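Local structure of nucleoprotein (Human coronavirus NL63, 5EPW) at residues P18-K23 with K27-R32; D51-L54 with D60-G63. The protein probably packages the viral RNA genome into a helical ribonucleocapsid; this chain is its C-terminal domain, which forms a dimer here. All blocks are in the same frame, centred on the assembly; numbering follows the deposited sequence.

Contact 1: residues P18-K23 with K27-R32; sequences PSQLKK and KRVPTR
Arg28 and Lys23 each reach across to a backbone carbonyl of the other's segment, so two basic side chains lace 18-23 and 27-32 together without an acidic partner between them. The Arg28 chain is extended from CG to NE and lays the guanidinium side-on against the end of the short 3-10 turn 20-22. Arg28 NE and NH2 both donate to the single atom Lys23 O, at 3.0 and 3.1 Å, and this oxygen lies at the edge of the guanidinium, near its plane. Arg28 NH1 is bound in turn to the carbonyl of Cys39, and these bonds on two sides fix the rotation of the group. Leu21 CD2 lies over one face toward the rim, 3.8 Å from Arg28 NH1. In the other direction Lys23 bends at chi3 (97°), which turns its ammonium back to Lys27 O, 3.0 Å from Lys23 NZ. The same Lys23 NZ donates to Gln20 OE1, again at 3.0 Å. Gln20 OE1 takes a second bond, from Val29 N at 2.9 Å, with the donor tilted 34° out of the carbonyl plane. By accepting from both, Gln20 ties the 3-10 turn to the neighbouring backbone. With CG beside the backbone N (chi1 -69°), Gln20 CG lies 3.4 Å from Val29 O, and the bend at chi2 turns the amide toward the Val29 backbone. Lys27 sends its own ammonium to the carbonyls of Ala68 and Ile71 of the second subunit, and Arg28 O accepts from Asn73 of that subunit. At the start of the turn, Ser19 OG accepts from Leu21 N. The arrangement is a 3-10 turn opened by an ST turn and held by side-chain-to-carbonyl bonds, in the N-terminal loop of the nucleocapsid C-terminal domain, the probable dimerization region.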
loop_
_atom_site.group_PDB
_atom_site.type_symbol
_atom_site.label_atom_id
_atom_site.label_comp_id
_atom_site.label_asym_id
_atom_site.label_seq_id
_atom_site.Cartn_x
_atom_site.Cartn_y
_atom_site.Cartn_z
ATOM N N PRO B 18 8.578 16.661 16.754
ATOM C CA PRO B 18 9.092 15.280 16.587
ATOM C C PRO B 18 9.002 14.799 15.088
ATOM O O PRO B 18 7.908 14.643 14.526
ATOM C CB PRO B 18 8.214 14.461 17.538
ATOM C CG PRO B 18 6.963 15.293 17.720
ATOM C CD PRO B 18 7.327 16.733 17.544
ATOM N N SER B 19 10.161 14.629 14.475
ATOM C CA SER B 19 10.313 14.486 13.018
ATOM C C SER B 19 9.619 13.185 12.614
ATOM O O SER B 19 9.719 12.173 13.306
ATOM C CB SER B 19 11.830 14.358 12.698
ATOM O OG SER B 19 12.216 14.257 11.312
ATOM N N GLN B 20 8.984 13.198 11.443
ATOM C CA GLN B 20 8.589 11.921 10.789
ATOM C C GLN B 20 9.822 11.045 10.542
ATOM O O GLN B 20 9.685 9.820 10.407
ATOM C CB GLN B 20 7.867 12.257 9.425
ATOM C CG GLN B 20 6.509 12.905 9.490
ATOM C CD GLN B 20 5.534 12.124 10.266
ATOM O OE1 GLN B 20 5.158 11.011 9.866
ATOM N NE2 GLN B 20 5.114 12.672 11.422
ATOM N N LEU B 21 11.052 11.582 10.483
ATOM C CA LEU B 21 12.231 10.731 10.338
ATOM C C LEU B 21 12.607 9.930 11.559
ATOM O O LEU B 21 13.483 9.049 11.451
ATOM C CB LEU B 21 13.459 11.512 9.878
ATOM C CG LEU B 21 13.264 12.229 8.551
ATOM C CD1 LEU B 21 14.107 13.489 8.550
ATOM C CD2 LEU B 21 13.561 11.284 7.384
ATOM N N LYS B 22 11.890 10.140 12.673
ATOM C CA LYS B 22 11.956 9.342 13.877
ATOM C C LYS B 22 11.132 8.089 13.712
ATOM O O LYS B 22 11.273 7.148 14.513
ATOM C CB LYS B 22 11.419 10.102 15.137
ATOM N N LYS B 23 10.243 8.063 12.699
ATOM C CA LYS B 23 9.418 6.849 12.439
ATOM C C LYS B 23 10.065 6.039 11.366
ATOM O O LYS B 23 10.747 6.590 10.532
ATOM C CB LYS B 23 7.979 7.209 12.002
ATOM C CG LYS B 23 7.217 7.993 13.053
ATOM C CD LYS B 23 6.135 8.862 12.497
ATOM C CE LYS B 23 4.820 8.187 12.576
ATOM N NZ LYS B 23 3.885 8.929 11.642
ATOM N N LYS B 27 5.955 4.191 7.850
ATOM C CA LYS B 27 4.935 4.891 8.660
ATOM C C LYS B 27 4.999 6.410 8.612
ATOM O O LYS B 27 4.240 7.076 9.348
ATOM C CB LYS B 27 5.119 4.442 10.115
ATOM C CG LYS B 27 4.815 2.982 10.321
ATOM C CD LYS B 27 3.474 2.494 9.883
ATOM C CE LYS B 27 2.971 1.149 10.492
ATOM N NZ LYS B 27 1.628 0.800 10.002
ATOM N N ARG B 28 5.797 6.955 7.659
ATOM C CA ARG B 28 5.879 8.412 7.552
ATOM C C ARG B 28 4.704 9.023 6.834
ATOM O O ARG B 28 4.123 8.405 5.916
ATOM C CB ARG B 28 7.200 8.791 6.896
ATOM C CG ARG B 28 8.403 8.294 7.685
ATOM C CD ARG B 28 9.792 8.681 7.084
ATOM N NE ARG B 28 10.815 8.035 7.882
ATOM C CZ ARG B 28 11.995 7.681 7.441
ATOM N NH1 ARG B 28 12.425 7.830 6.182
ATOM N NH2 ARG B 28 12.766 6.985 8.276
ATOM N N VAL B 29 4.340 10.245 7.204
ATOM C CA VAL B 29 3.249 10.951 6.622
ATOM C C VAL B 29 3.816 12.312 6.196
ATOM O O VAL B 29 4.130 13.177 7.045
ATOM C CB VAL B 29 2.051 11.142 7.600
ATOM C CG1 VAL B 29 0.999 11.991 6.944
ATOM C CG2 VAL B 29 1.522 9.808 8.067
ATOM N N PRO B 30 4.061 12.517 4.874
ATOM C CA PRO B 30 4.682 13.773 4.397
ATOM C C PRO B 30 3.718 14.970 4.408
ATOM O O PRO B 30 2.543 14.828 4.097
ATOM C CB PRO B 30 5.122 13.398 2.978
ATOM C CG PRO B 30 4.008 12.499 2.574
ATOM C CD PRO B 30 3.777 11.594 3.761
ATOM N N THR B 31 4.300 16.165 4.671
ATOM C CA THR B 31 3.625 17.467 4.733
ATOM C C THR B 31 4.578 18.500 4.159
ATOM O O THR B 31 5.675 18.184 3.848
ATOM C CB THR B 31 3.319 17.857 6.176
ATOM O OG1 THR B 31 4.521 17.981 6.871
ATOM C CG2 THR B 31 2.454 16.813 6.874
ATOM N N ARG B 32 4.151 19.754 4.025
ATOM C CA ARG B 32 5.053 20.792 3.528
ATOM C C ARG B 32 6.295 20.920 4.389
ATOM O O ARG B 32 7.418 21.075 3.899
ATOM C CB ARG B 32 4.318 22.138 3.494
ATOM C CG ARG B 32 5.275 23.296 3.278
ATOM C CD ARG B 32 5.227 23.877 1.923
ATOM N NE ARG B 32 4.400 25.081 1.883
ATOM C CZ ARG B 32 3.757 25.503 0.790
ATOM N NH1 ARG B 32 3.836 24.822 -0.354
ATOM N NH2 ARG B 32 3.003 26.606 0.841
HETATM O O HOH W 1 2.073 7.396 11.165
#

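Contact 2: residues D51-L54 with D60-G63; sequences DSDL and DAKG
Asp51 starts the segment as the N-cap of helix 52-57, and Asp53 and Leu54, in its first turn, meet Ala61 across the contact. Asp51 OD1 accepts from Leu54 N at 3.0 Å in a nearly straight capping bond (169°), while its own backbone N is held by the side chain of Gln115. Asp53 has CG anti to the backbone N (chi1 -174°), which carries the carboxylate out beside the 60-63 loop. There Asp53 OD2 lies 3.6 Å from Ala61 CB and reaches the loop backbone through two waters. Each water donates to Asp53 OD2: one, 2.7 Å from it, accepts from Lys62 N, and the other accepts from Gly63 N. The loop connects this N-capped helix to helix 64-68 in the nucleocapsid C-terminal domain, with the acidic, hydrated side of the contact at Asp53. Leu54, next along, turns apolar: its CD1 and CD2 both press on the Ala61 methyl, Leu54 CD1 at 3.8 Å from Ala61 CB. The buried leucine also packs against Phe64 and Leu67 of helix 64-68 and against Phe79 of the second subunit.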
loop_
_atom_site.group_PDB
_atom_site.type_symbol
_atom_site.label_atom_id
_atom_site.label_comp_id
_atom_site.label_asym_id
_atom_site.label_seq_id
_atom_site.Cartn_x
_atom_site.Cartn_y
_atom_site.Cartn_z
ATOM N N ASP B 51 2.977 14.640 -8.765
ATOM C CA ASP B 51 3.518 15.842 -9.338
ATOM C C ASP B 51 4.223 16.761 -8.370
ATOM O O ASP B 51 4.372 16.441 -7.180
ATOM C CB ASP B 51 2.357 16.553 -10.122
ATOM C CG ASP B 51 1.286 17.179 -9.257
ATOM O OD1 ASP B 51 1.523 17.409 -8.056
ATOM O OD2 ASP B 51 0.127 17.406 -9.708
ATOM N N SER B 52 4.685 17.930 -8.807
ATOM C CA SER B 52 5.484 18.755 -7.961
ATOM C C SER B 52 4.689 19.257 -6.731
ATOM O O SER B 52 5.319 19.425 -5.695
ATOM C CB SER B 52 5.941 20.001 -8.739
ATOM O OG SER B 52 4.803 20.733 -9.166
ATOM N N ASP B 53 3.390 19.486 -6.852
ATOM C CA ASP B 53 2.549 19.927 -5.723
ATOM C C ASP B 53 2.413 18.801 -4.653
ATOM O O ASP B 53 2.542 19.034 -3.435
ATOM C CB ASP B 53 1.149 20.360 -6.175
ATOM C CG ASP B 53 0.344 20.957 -5.031
ATOM O OD1 ASP B 53 0.801 21.916 -4.425
ATOM O OD2 ASP B 53 -0.735 20.487 -4.653
ATOM N N LEU B 54 2.201 17.574 -5.175
ATOM C CA LEU B 54 2.146 16.431 -4.262
ATOM C C LEU B 54 3.469 16.223 -3.580
ATOM O O LEU B 54 3.530 15.822 -2.359
ATOM C CB LEU B 54 1.703 15.198 -4.998
ATOM C CG LEU B 54 0.238 14.921 -5.063
ATOM C CD1 LEU B 54 -0.425 14.465 -3.789
ATOM C CD2 LEU B 54 -0.553 16.059 -5.686
ATOM N N ASP B 60 -1.007 16.991 2.525
ATOM C CA ASP B 60 -1.681 18.308 2.582
ATOM C C ASP B 60 -1.887 18.913 1.234
ATOM O O ASP B 60 -2.524 20.025 1.071
ATOM C CB ASP B 60 -0.927 19.201 3.535
ATOM C CG ASP B 60 -1.060 18.733 4.999
ATOM O OD1 ASP B 60 -1.912 17.907 5.337
ATOM O OD2 ASP B 60 -0.180 19.110 5.707
ATOM N N ALA B 61 -1.404 18.284 0.178
ATOM C CA ALA B 61 -1.713 18.753 -1.194
ATOM C C ALA B 61 -3.227 18.669 -1.396
ATOM O O ALA B 61 -3.858 17.687 -0.966
ATOM C CB ALA B 61 -1.028 17.922 -2.207
ATOM N N LYS B 62 -3.829 19.706 -2.069
ATOM C CA LYS B 62 -5.256 19.725 -2.114
ATOM C C LYS B 62 -5.837 18.601 -2.973
ATOM O O LYS B 62 -7.008 18.174 -2.773
ATOM C CB LYS B 62 -5.821 21.088 -2.619
ATOM C CG LYS B 62 -5.497 22.211 -1.571
ATOM C CD LYS B 62 -6.420 22.018 -0.370
ATOM C CE LYS B 62 -6.420 23.304 0.441
ATOM N NZ LYS B 62 -5.039 23.786 0.752
ATOM N N GLY B 63 -4.984 18.051 -3.860
ATOM C CA GLY B 63 -5.386 16.858 -4.707
ATOM C C GLY B 63 -5.342 15.526 -3.965
ATOM O O GLY B 63 -5.892 14.505 -4.471
HETATM O O HOH W 2 -2.853 19.366 -5.400
HETATM O O HOH W 3 -2.123 21.885 -2.851
#

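Contact 1 closes before contact 2 opens along the chain, and their centres lie about 17 Å apart. They meet directly where Thr31 CG2 packs 3.7 Å from Asp60 OD2, and the backbone bonding of Pro30 with Val59 joins 27-32 to the residue just before 60-63. The N-terminal loop is thereby tied to the loop that follows helix 52-57. Both contacts also reach the second subunit, contact 1 through hydrogen bonds and packing, such as Pro30 on Ala75 of that chain, and contact 2 through apolar packing alone. Both thus adjoin the dimer interface, consistent with the predicted dimerization role of this domain.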